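Local structure of anaphase-promoting complex subunit cut9 (Schizosaccharomyces pombe, 2XPI) at residues 194-204 with 222-233; 549-560 with 569-580. The protein serves as a TPR-repeat subunit of the anaphase-promoting complex, the E3 ubiquitin ligase that controls progression through mitosis and G1. All blocks are in the same frame, centred on the assembly; numbering follows the deposited sequence.

How the interactions relate
Both contacts are antiparallel helix pairs of single TPR units, set far apart along one all-helical chain. Interaction 1 pairs helices 198-212 and 216-229 of TPR 4; interaction 2 pairs helices 550-562 and 566-579 of TPR 14. They come in series, interaction 1 first, and lie on opposite sides of the chain's centre. Their centres are about 67 Å apart and about 48 Å separates the nearest atoms, so they do not touch; nor do they share a helix. Interaction 1 belongs to TPR repeats 1-7, which mediate homodimerization, and it meets the second subunit directly. Interaction 2 follows, along the chain, repeats 8 and 10-13, which bind hcn1, and touches the chain of another protein.

Interaction 1 (194-204 with 222-233); sequences GGIKLEASMCY and CYKEALMVDAKC
D230 turns CG anti to its own backbone N (chi1 -170°), which carries the carboxylate to K197, while K232 bends at chi3 and chi4 to curl its ammonium back to G195 O. The amide of K197, the N-cap of helix 198-212, donates to D230 OD2 over 3.1 Å, from above the carboxylate plane. K232 NZ straddles the same carboxylate, a salt bridge using the syn lone pairs of both oxygens, 2.9 Å from D230 OD2. The anti lone pair of D230 OD1 takes the amide of K232, closing an Asx turn, so four bonds from three donors fix the carboxylate's rotation. K232 NZ also bonds to G195 O at 3.1 Å, well above the carbonyl plane, and to T262 O.

Helices 198-212 and 216-229 form the antiparallel pair of TPR 4, and the D230 cluster sits at their loop ends. The segment axes come within 7.7 Å at 165°, consistent with the small residues between them: A200 CB packs on V229 CG1 and D230 CB, and A226 CB lies 4.0 Å from C203 CB. V229 CG1 also rests against extended E199, whose carboxylate Q47 and N177 hold. C203 SG comes 3.5 Å from E225 OE2, while E225 OE1 takes a hydrogen bond from N177; a gold(I) cyanide ion lies about 3 Å from the C203 side chain. At the other flank the Y204 and Y223 rings meet obliquely, planes 33° apart, Y204 CD1 3.7 Å from Y223 CE1. S201 OG lies within hydrogen-bonding reach of Q97 and Q99 of the second subunit, whose W90 packs on I196 and K232.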
loop_
_atom_site.group_PDB
_atom_site.type_symbol
_atom_site.label_atom_id
_atom_site.label_comp_id
_atom_site.label_asym_id
_atom_site.label_seq_id
_atom_site.Cartn_x
_atom_site.Cartn_y
_atom_site.Cartn_z
ATOM N N GLY A 194 17.105 -1.902 -24.257
ATOM C CA GLY A 194 15.745 -2.369 -24.438
ATOM C C GLY A 194 14.766 -1.718 -23.474
ATOM O O GLY A 194 13.556 -1.753 -23.704
ATOM N N GLY A 195 15.291 -1.148 -22.388
ATOM C CA GLY A 195 14.476 -0.459 -21.396
ATOM C C GLY A 195 14.512 1.046 -21.557
ATOM O O GLY A 195 15.150 1.545 -22.489
ATOM N N ILE A 196 13.805 1.758 -20.676
ATOM C CA ILE A 196 13.782 3.231 -20.646
ATOM C C ILE A 196 15.125 3.768 -20.167
ATOM O O ILE A 196 15.619 3.331 -19.135
ATOM C CB ILE A 196 12.762 3.788 -19.624
ATOM C CG1 ILE A 196 11.450 2.983 -19.581
ATOM C CG2 ILE A 196 12.563 5.295 -19.820
ATOM C CD1 ILE A 196 10.867 2.736 -20.872
ATOM N N LYS A 197 15.717 4.723 -20.878
ATOM C CA LYS A 197 17.017 5.244 -20.447
ATOM C C LYS A 197 16.843 5.872 -19.094
ATOM O O LYS A 197 15.954 6.671 -18.910
ATOM C CB LYS A 197 17.548 6.286 -21.419
ATOM C CG LYS A 197 17.832 5.757 -22.803
ATOM C CD LYS A 197 18.700 6.724 -23.555
ATOM C CE LYS A 197 19.039 6.175 -24.926
ATOM N NZ LYS A 197 20.164 6.934 -25.554
ATOM N N LEU A 198 17.677 5.502 -18.134
ATOM C CA LEU A 198 17.544 6.062 -16.799
ATOM C C LEU A 198 17.611 7.598 -16.837
ATOM O O LEU A 198 17.032 8.284 -15.981
ATOM C CB LEU A 198 18.577 5.456 -15.845
ATOM C CG LEU A 198 18.233 4.058 -15.320
ATOM C CD1 LEU A 198 19.400 3.439 -14.553
ATOM C CD2 LEU A 198 16.979 4.098 -14.445
ATOM N N GLU A 199 18.293 8.144 -17.837
ATOM C CA GLU A 199 18.275 9.588 -18.030
ATOM C C GLU A 199 16.831 10.094 -18.200
ATOM O O GLU A 199 16.454 11.129 -17.645
ATOM C CB GLU A 199 19.112 9.995 -19.242
ATOM C CG GLU A 199 19.132 11.508 -19.469
ATOM C CD GLU A 199 19.916 11.920 -20.704
ATOM O OE1 GLU A 199 20.550 11.042 -21.340
ATOM O OE2 GLU A 199 19.893 13.127 -21.039
ATOM N N ALA A 200 16.018 9.367 -18.966
ATOM C CA ALA A 200 14.641 9.771 -19.157
ATOM C C ALA A 200 13.913 9.735 -17.831
ATOM O O ALA A 200 13.305 10.729 -17.410
ATOM C CB ALA A 200 13.974 8.884 -20.127
ATOM N N SER A 201 14.003 8.594 -17.158
ATOM C CA SER A 201 13.282 8.349 -15.916
ATOM C C SER A 201 13.562 9.385 -14.843
ATOM O O SER A 201 12.685 9.725 -14.049
ATOM C CB SER A 201 13.602 6.946 -15.389
ATOM O OG SER A 201 13.183 5.958 -16.327
ATOM N N MET A 202 14.782 9.896 -14.805
ATOM C CA MET A 202 15.102 10.912 -13.815
ATOM C C MET A 202 14.515 12.310 -14.157
ATOM O O MET A 202 14.205 13.094 -13.256
ATOM C CB MET A 202 16.613 10.954 -13.551
ATOM C CG MET A 202 17.143 9.681 -12.906
ATOM S SD MET A 202 18.826 9.844 -12.273
ATOM C CE MET A 202 19.821 9.569 -13.728
ATOM N N CYS A 203 14.353 12.613 -15.448
ATOM C CA CYS A 203 13.673 13.854 -15.854
ATOM C C CYS A 203 12.202 13.741 -15.516
ATOM O O CYS A 203 11.565 14.739 -15.195
ATOM C CB CYS A 203 13.795 14.118 -17.356
ATOM S SG CYS A 203 15.409 14.670 -17.955
ATOM N N TYR A 204 11.662 12.526 -15.613
ATOM C CA TYR A 204 10.275 12.304 -15.266
ATOM C C TYR A 204 10.138 12.574 -13.791
ATOM O O TYR A 204 9.165 13.188 -13.339
ATOM C CB TYR A 204 9.846 10.868 -15.570
ATOM C CG TYR A 204 8.569 10.478 -14.858
ATOM C CD1 TYR A 204 7.343 10.947 -15.290
ATOM C CD2 TYR A 204 8.596 9.655 -13.736
ATOM C CE1 TYR A 204 6.182 10.604 -14.636
ATOM C CE2 TYR A 204 7.438 9.306 -13.075
ATOM C CZ TYR A 204 6.236 9.782 -13.527
ATOM O OH TYR A 204 5.070 9.436 -12.866
ATOM N N CYS A 222 10.541 19.786 -17.996
ATOM C CA CYS A 222 11.305 18.686 -17.441
ATOM C C CYS A 222 10.633 17.282 -17.820
ATOM O O CYS A 222 11.338 16.291 -18.029
ATOM C CB CYS A 222 11.850 19.045 -15.973
ATOM S SG CYS A 222 12.655 20.925 -15.893
ATOM N N TYR A 223 9.312 17.234 -18.066
ATOM C CA TYR A 223 8.628 16.035 -18.662
ATOM C C TYR A 223 8.759 15.905 -20.190
ATOM O O TYR A 223 8.716 14.801 -20.727
ATOM C CB TYR A 223 7.103 16.020 -18.450
ATOM C CG TYR A 223 6.542 15.764 -17.071
ATOM C CD1 TYR A 223 7.091 14.797 -16.223
ATOM C CD2 TYR A 223 5.417 16.475 -16.626
ATOM C CE1 TYR A 223 6.554 14.571 -14.952
ATOM C CE2 TYR A 223 4.880 16.265 -15.376
ATOM C CZ TYR A 223 5.455 15.313 -14.535
ATOM O OH TYR A 223 4.908 15.090 -13.289
ATOM N N LYS A 224 8.799 17.035 -20.900
ATOM C CA LYS A 224 9.080 17.046 -22.332
ATOM C C LYS A 224 10.462 16.420 -22.552
ATOM O O LYS A 224 10.692 15.679 -23.516
ATOM C CB LYS A 224 9.102 18.486 -22.868
ATOM C CG LYS A 224 7.796 19.017 -23.502
ATOM N N GLU A 225 11.396 16.728 -21.656
ATOM C CA GLU A 225 12.746 16.248 -21.838
ATOM C C GLU A 225 12.840 14.737 -21.761
ATOM O O GLU A 225 13.560 14.124 -22.557
ATOM C CB GLU A 225 13.707 16.888 -20.856
ATOM C CG GLU A 225 14.850 17.487 -21.609
ATOM C CD GLU A 225 16.126 17.526 -20.830
ATOM O OE1 GLU A 225 17.201 17.423 -21.473
ATOM O OE2 GLU A 225 16.048 17.667 -19.587
ATOM N N ALA A 226 12.131 14.139 -20.803
ATOM C CA ALA A 226 12.075 12.690 -20.705
ATOM C C ALA A 226 11.743 12.086 -22.068
ATOM O O ALA A 226 12.476 11.224 -22.571
ATOM C CB ALA A 226 11.047 12.254 -19.654
ATOM N N LEU A 227 10.651 12.556 -22.673
ATOM C CA LEU A 227 10.184 12.016 -23.945
ATOM C C LEU A 227 11.190 12.219 -25.076
ATOM O O LEU A 227 11.451 11.299 -25.847
ATOM C CB LEU A 227 8.805 12.562 -24.309
ATOM C CG LEU A 227 7.583 11.767 -23.831
ATOM C CD1 LEU A 227 6.289 12.345 -24.357
ATOM C CD2 LEU A 227 7.666 10.292 -24.243
ATOM N N MET A 228 11.774 13.402 -25.189
ATOM C CA MET A 228 12.788 13.605 -26.219
ATOM C C MET A 228 13.954 12.649 -26.006
ATOM O O MET A 228 14.490 12.099 -26.969
ATOM C CB MET A 228 13.285 15.052 -26.250
ATOM C CG MET A 228 12.200 16.079 -26.509
ATOM S SD MET A 228 11.353 15.782 -28.070
ATOM C CE MET A 228 12.659 16.107 -29.260
ATOM N N VAL A 229 14.337 12.438 -24.743
ATOM C CA VAL A 229 15.445 11.538 -24.413
ATOM C C VAL A 229 15.166 10.072 -24.782
ATOM O O VAL A 229 16.041 9.379 -25.311
ATOM C CB VAL A 229 15.835 11.627 -22.922
ATOM C CG1 VAL A 229 16.872 10.551 -22.567
ATOM C CG2 VAL A 229 16.353 13.011 -22.593
ATOM N N ASP A 230 13.951 9.606 -24.493
ATOM C CA ASP A 230 13.553 8.240 -24.815
ATOM C C ASP A 230 12.043 8.221 -25.021
ATOM O O ASP A 230 11.272 8.434 -24.091
ATOM C CB ASP A 230 13.960 7.267 -23.693
ATOM C CG ASP A 230 13.779 5.789 -24.084
ATOM O OD1 ASP A 230 12.716 5.442 -24.652
ATOM O OD2 ASP A 230 14.701 4.966 -23.816
ATOM N N ALA A 231 11.631 7.960 -26.256
ATOM C CA ALA A 231 10.222 7.918 -26.609
ATOM C C ALA A 231 9.432 6.911 -25.789
ATOM O O ALA A 231 8.213 6.907 -25.844
ATOM C CB ALA A 231 10.066 7.610 -28.083
ATOM N N LYS A 232 10.114 6.049 -25.039
ATOM C CA LYS A 232 9.422 4.990 -24.298
ATOM C C LYS A 232 8.951 5.448 -22.920
ATOM O O LYS A 232 8.170 4.769 -22.265
ATOM C CB LYS A 232 10.258 3.704 -24.209
ATOM C CG LYS A 232 10.591 3.100 -25.572
ATOM C CD LYS A 232 11.188 1.678 -25.481
ATOM C CE LYS A 232 12.369 1.583 -24.516
ATOM N NZ LYS A 232 13.449 2.532 -24.853
ATOM N N CYS A 233 9.398 6.619 -22.493
ATOM C CA CYS A 233 8.922 7.184 -21.227
ATOM C C CYS A 233 7.458 7.659 -21.280
ATOM O O CYS A 233 7.147 8.848 -21.211
ATOM C CB CYS A 233 9.824 8.316 -20.768
ATOM S SG CYS A 233 9.568 8.645 -19.074
#

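Interaction 2 (549-560 with 569-580); sequences DANVHTAIALVY and AITHLHESLAIS
H553 and H572 approach through their edges, their ND1 atoms joined by a 3.0 Å hydrogen bond whose donor cannot be told. Both hold CG anti to the carbonyl carbon (chi1 -84° in each), which carries the two rings to this meeting, their planes 39° apart. One face of H572 takes I556 CG2, 3.6 Å from its centroid and nearly on the ring normal, a CH-pi contact. H553 receives E575 CB in the same manner, 3.7 Å from its centroid but offset toward the rim. Y560 lies nearly parallel to H572 but slid aside, with little overlap. With an alanine in place of H572, H553 ND1 is likely to lose this partner and a gap to open against I556 CG2.

Each histidine is a knob in a hole: H553 among H572, E575, S576 and I579, H572 among H553, I556, A557 and Y560. These helices form the antiparallel pair of TPR 14, their segment axes 8.0 Å apart at closest approach and at 161°. Beside the histidines, A557 CB packs 3.5 Å from L573 CD1 and 4.0 Å from A569 CB, while S576 OG lies 2.8 Å from T554 OG1. Further out, A550 CB meets I579 CB at 3.9 Å. Helix 532-545 packs on helix 550-562 through L543 on H553 and L539 on I556, and L589 of helix 584-592 reaches T554.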
loop_
_atom_site.group_PDB
_atom_site.type_symbol
_atom_site.label_atom_id
_atom_site.label_comp_id
_atom_site.label_asym_id
_atom_site.label_seq_id
_atom_site.Cartn_x
_atom_site.Cartn_y
_atom_site.Cartn_z
ATOM N N ASP A 549 -45.325 22.830 -24.534
ATOM C CA ASP A 549 -44.670 24.126 -24.416
ATOM C C ASP A 549 -45.634 25.289 -24.607
ATOM O O ASP A 549 -46.231 25.452 -25.668
ATOM C CB ASP A 549 -43.476 24.236 -25.363
ATOM C CG ASP A 549 -42.347 25.054 -24.770
ATOM O OD1 ASP A 549 -42.009 26.109 -25.347
ATOM O OD2 ASP A 549 -41.810 24.652 -23.713
ATOM N N ALA A 550 -45.784 26.090 -23.562
ATOM C CA ALA A 550 -46.714 27.200 -23.599
ATOM C C ALA A 550 -46.171 28.301 -24.486
ATOM O O ALA A 550 -46.923 28.969 -25.190
ATOM C CB ALA A 550 -46.976 27.728 -22.200
ATOM N N ASN A 551 -44.861 28.499 -24.467
ATOM C CA ASN A 551 -44.316 29.587 -25.262
ATOM C C ASN A 551 -44.416 29.403 -26.782
ATOM O O ASN A 551 -44.601 30.387 -27.493
ATOM C CB ASN A 551 -42.899 29.974 -24.839
ATOM C CG ASN A 551 -42.434 31.266 -25.506
ATOM O OD1 ASN A 551 -41.934 31.248 -26.637
ATOM N ND2 ASN A 551 -42.624 32.396 -24.820
ATOM N N VAL A 552 -44.310 28.173 -27.288
ATOM C CA VAL A 552 -44.485 27.975 -28.730
ATOM C C VAL A 552 -45.955 28.033 -29.192
ATOM O O VAL A 552 -46.227 28.352 -30.347
ATOM C CB VAL A 552 -43.689 26.751 -29.331
ATOM C CG1 VAL A 552 -42.982 25.972 -28.263
ATOM C CG2 VAL A 552 -44.592 25.842 -30.153
ATOM N N HIS A 553 -46.896 27.769 -28.289
ATOM C CA HIS A 553 -48.317 27.971 -28.594
ATOM C C HIS A 553 -48.645 29.445 -28.703
ATOM O O HIS A 553 -49.400 29.866 -29.588
ATOM C CB HIS A 553 -49.201 27.368 -27.514
ATOM C CG HIS A 553 -49.461 25.915 -27.703
ATOM N ND1 HIS A 553 -50.437 25.444 -28.551
ATOM C CD2 HIS A 553 -48.857 24.827 -27.177
ATOM C CE1 HIS A 553 -50.432 24.124 -28.529
ATOM N NE2 HIS A 553 -49.485 23.724 -27.701
ATOM N N THR A 554 -48.097 30.223 -27.776
ATOM C CA THR A 554 -48.238 31.666 -27.801
ATOM C C THR A 554 -47.617 32.197 -29.096
ATOM O O THR A 554 -48.206 33.037 -29.779
ATOM C CB THR A 554 -47.562 32.299 -26.561
ATOM O OG1 THR A 554 -48.198 31.817 -25.364
ATOM C CG2 THR A 554 -47.632 33.833 -26.609
ATOM N N ALA A 555 -46.442 31.681 -29.446
ATOM C CA ALA A 555 -45.762 32.084 -30.677
ATOM C C ALA A 555 -46.652 31.869 -31.885
ATOM O O ALA A 555 -46.782 32.744 -32.727
ATOM C CB ALA A 555 -44.468 31.312 -30.849
ATOM N N ILE A 556 -47.246 30.682 -31.960
ATOM C CA ILE A 556 -48.130 30.281 -33.052
ATOM C C ILE A 556 -49.349 31.206 -33.172
ATOM O O ILE A 556 -49.752 31.589 -34.278
ATOM C CB ILE A 556 -48.564 28.803 -32.877
ATOM C CG1 ILE A 556 -47.367 27.877 -33.101
ATOM C CG2 ILE A 556 -49.631 28.412 -33.850
ATOM C CD1 ILE A 556 -47.697 26.441 -32.874
ATOM N N ALA A 557 -49.920 31.571 -32.030
ATOM C CA ALA A 557 -51.025 32.518 -31.993
ATOM C C ALA A 557 -50.563 33.894 -32.502
ATOM O O ALA A 557 -51.189 34.499 -33.377
ATOM C CB ALA A 557 -51.588 32.614 -30.581
ATOM N N LEU A 558 -49.450 34.381 -31.971
ATOM C CA LEU A 558 -48.926 35.630 -32.472
ATOM C C LEU A 558 -48.893 35.594 -34.001
ATOM O O LEU A 558 -49.286 36.557 -34.666
ATOM C CB LEU A 558 -47.543 35.935 -31.902
ATOM C CG LEU A 558 -46.975 37.253 -32.424
ATOM C CD1 LEU A 558 -48.042 38.376 -32.389
ATOM C CD2 LEU A 558 -45.737 37.648 -31.640
ATOM N N VAL A 559 -48.435 34.488 -34.569
ATOM C CA VAL A 559 -48.385 34.406 -36.018
ATOM C C VAL A 559 -49.801 34.420 -36.619
ATOM O O VAL A 559 -50.057 35.132 -37.594
ATOM C CB VAL A 559 -47.591 33.180 -36.494
ATOM C CG1 VAL A 559 -47.785 32.966 -37.975
ATOM C CG2 VAL A 559 -46.138 33.368 -36.184
ATOM N N TYR A 560 -50.717 33.660 -36.024
ATOM C CA TYR A 560 -52.061 33.537 -36.573
ATOM C C TYR A 560 -52.786 34.869 -36.666
ATOM O O TYR A 560 -53.408 35.181 -37.690
ATOM C CB TYR A 560 -52.909 32.494 -35.827
ATOM C CG TYR A 560 -52.696 31.124 -36.414
ATOM C CD1 TYR A 560 -52.910 30.906 -37.764
ATOM C CD2 TYR A 560 -52.245 30.061 -35.641
ATOM C CE1 TYR A 560 -52.702 29.673 -38.333
ATOM C CE2 TYR A 560 -52.032 28.822 -36.205
ATOM C CZ TYR A 560 -52.263 28.635 -37.559
ATOM O OH TYR A 560 -52.057 27.415 -38.161
ATOM N N ALA A 569 -55.799 31.705 -33.501
ATOM C CA ALA A 569 -54.975 32.300 -32.459
ATOM C C ALA A 569 -55.583 32.045 -31.081
ATOM O O ALA A 569 -54.853 31.909 -30.098
ATOM C CB ALA A 569 -54.810 33.783 -32.696
ATOM N N ILE A 570 -56.913 31.965 -31.019
ATOM C CA ILE A 570 -57.626 31.804 -29.751
ATOM C C ILE A 570 -57.478 30.415 -29.127
ATOM O O ILE A 570 -57.271 30.298 -27.922
ATOM C CB ILE A 570 -59.129 32.167 -29.887
ATOM C CG1 ILE A 570 -59.309 33.676 -29.824
ATOM C CG2 ILE A 570 -59.939 31.556 -28.761
ATOM C CD1 ILE A 570 -60.527 34.161 -30.547
ATOM N N THR A 571 -57.576 29.365 -29.934
ATOM C CA THR A 571 -57.450 28.004 -29.410
ATOM C C THR A 571 -56.026 27.677 -28.912
ATOM O O THR A 571 -55.846 26.880 -27.982
ATOM C CB THR A 571 -57.901 26.970 -30.451
ATOM O OG1 THR A 571 -57.220 27.226 -31.683
ATOM C CG2 THR A 571 -59.411 27.075 -30.688
ATOM N N HIS A 572 -55.022 28.304 -29.530
ATOM C CA HIS A 572 -53.622 28.111 -29.148
ATOM C C HIS A 572 -53.290 28.868 -27.869
ATOM O O HIS A 572 -52.464 28.432 -27.077
ATOM C CB HIS A 572 -52.682 28.553 -30.277
ATOM C CG HIS A 572 -52.450 27.504 -31.315
ATOM N ND1 HIS A 572 -51.520 26.493 -31.162
ATOM C CD2 HIS A 572 -53.033 27.297 -32.521
ATOM C CE1 HIS A 572 -51.534 25.719 -32.232
ATOM N NE2 HIS A 572 -52.446 26.182 -33.070
ATOM N N LEU A 573 -53.935 30.014 -27.682
ATOM C CA LEU A 573 -53.757 30.807 -26.468
ATOM C C LEU A 573 -54.394 30.072 -25.286
ATOM O O LEU A 573 -53.891 30.128 -24.165
ATOM C CB LEU A 573 -54.369 32.204 -26.643
ATOM C CG LEU A 573 -53.423 33.391 -26.858
ATOM C CD1 LEU A 573 -52.008 32.936 -27.127
ATOM C CD2 LEU A 573 -53.909 34.333 -27.975
ATOM N N HIS A 574 -55.497 29.373 -25.549
ATOM C CA HIS A 574 -56.117 28.540 -24.528
ATOM C C HIS A 574 -55.193 27.394 -24.093
ATOM O O HIS A 574 -55.181 27.017 -22.924
ATOM C CB HIS A 574 -57.470 28.000 -25.000
ATOM C CG HIS A 574 -58.569 29.018 -24.987
ATOM N ND1 HIS A 574 -58.946 29.692 -23.844
ATOM C CD2 HIS A 574 -59.383 29.466 -25.972
ATOM C CE1 HIS A 574 -59.936 30.520 -24.129
ATOM N NE2 HIS A 574 -60.217 30.405 -25.413
ATOM N N GLU A 575 -54.418 26.845 -25.024
ATOM C CA GLU A 575 -53.422 25.834 -24.667
ATOM C C GLU A 575 -52.310 26.394 -23.780
ATOM O O GLU A 575 -51.933 25.768 -22.789
ATOM C CB GLU A 575 -52.812 25.178 -25.911
ATOM C CG GLU A 575 -53.693 24.132 -26.562
ATOM C CD GLU A 575 -54.001 22.964 -25.632
ATOM O OE1 GLU A 575 -55.126 22.423 -25.724
ATOM O OE2 GLU A 575 -53.129 22.591 -24.809
ATOM N N SER A 576 -51.777 27.556 -24.145
ATOM C CA SER A 576 -50.739 28.203 -23.346
ATOM C C SER A 576 -51.209 28.382 -21.917
ATOM O O SER A 576 -50.601 27.866 -20.984
ATOM C CB SER A 576 -50.386 29.575 -23.913
ATOM O OG SER A 576 -49.697 29.471 -25.140
ATOM N N LEU A 577 -52.302 29.125 -21.763
ATOM C CA LEU A 577 -52.863 29.446 -20.454
ATOM C C LEU A 577 -53.265 28.215 -19.657
ATOM O O LEU A 577 -53.581 28.309 -18.474
ATOM C CB LEU A 577 -54.062 30.372 -20.616
ATOM C CG LEU A 577 -53.661 31.715 -21.220
ATOM C CD1 LEU A 577 -54.875 32.576 -21.540
ATOM C CD2 LEU A 577 -52.696 32.435 -20.285
ATOM N N ALA A 578 -53.260 27.057 -20.305
ATOM C CA ALA A 578 -53.549 25.816 -19.610
ATOM C C ALA A 578 -52.250 25.207 -19.091
ATOM O O ALA A 578 -52.208 24.663 -17.990
ATOM C CB ALA A 578 -54.277 24.853 -20.520
ATOM N N ILE A 579 -51.185 25.309 -19.880
ATOM C CA ILE A 579 -49.876 24.825 -19.448
ATOM C C ILE A 579 -49.285 25.742 -18.374
ATOM O O ILE A 579 -48.536 25.293 -17.510
ATOM C CB ILE A 579 -48.901 24.679 -20.636
ATOM C CG1 ILE A 579 -49.383 23.574 -21.583
ATOM C CG2 ILE A 579 -47.493 24.387 -20.142
ATOM C CD1 ILE A 579 -49.492 24.002 -23.030
ATOM N N SER A 580 -49.640 27.022 -18.434
ATOM C CA SER A 580 -49.239 27.996 -17.424
ATOM C C SER A 580 -50.230 29.155 -17.424
ATOM O O SER A 580 -50.086 30.102 -18.197
ATOM C CB SER A 580 -47.830 28.508 -17.699
ATOM O OG SER A 580 -47.794 29.284 -18.884
#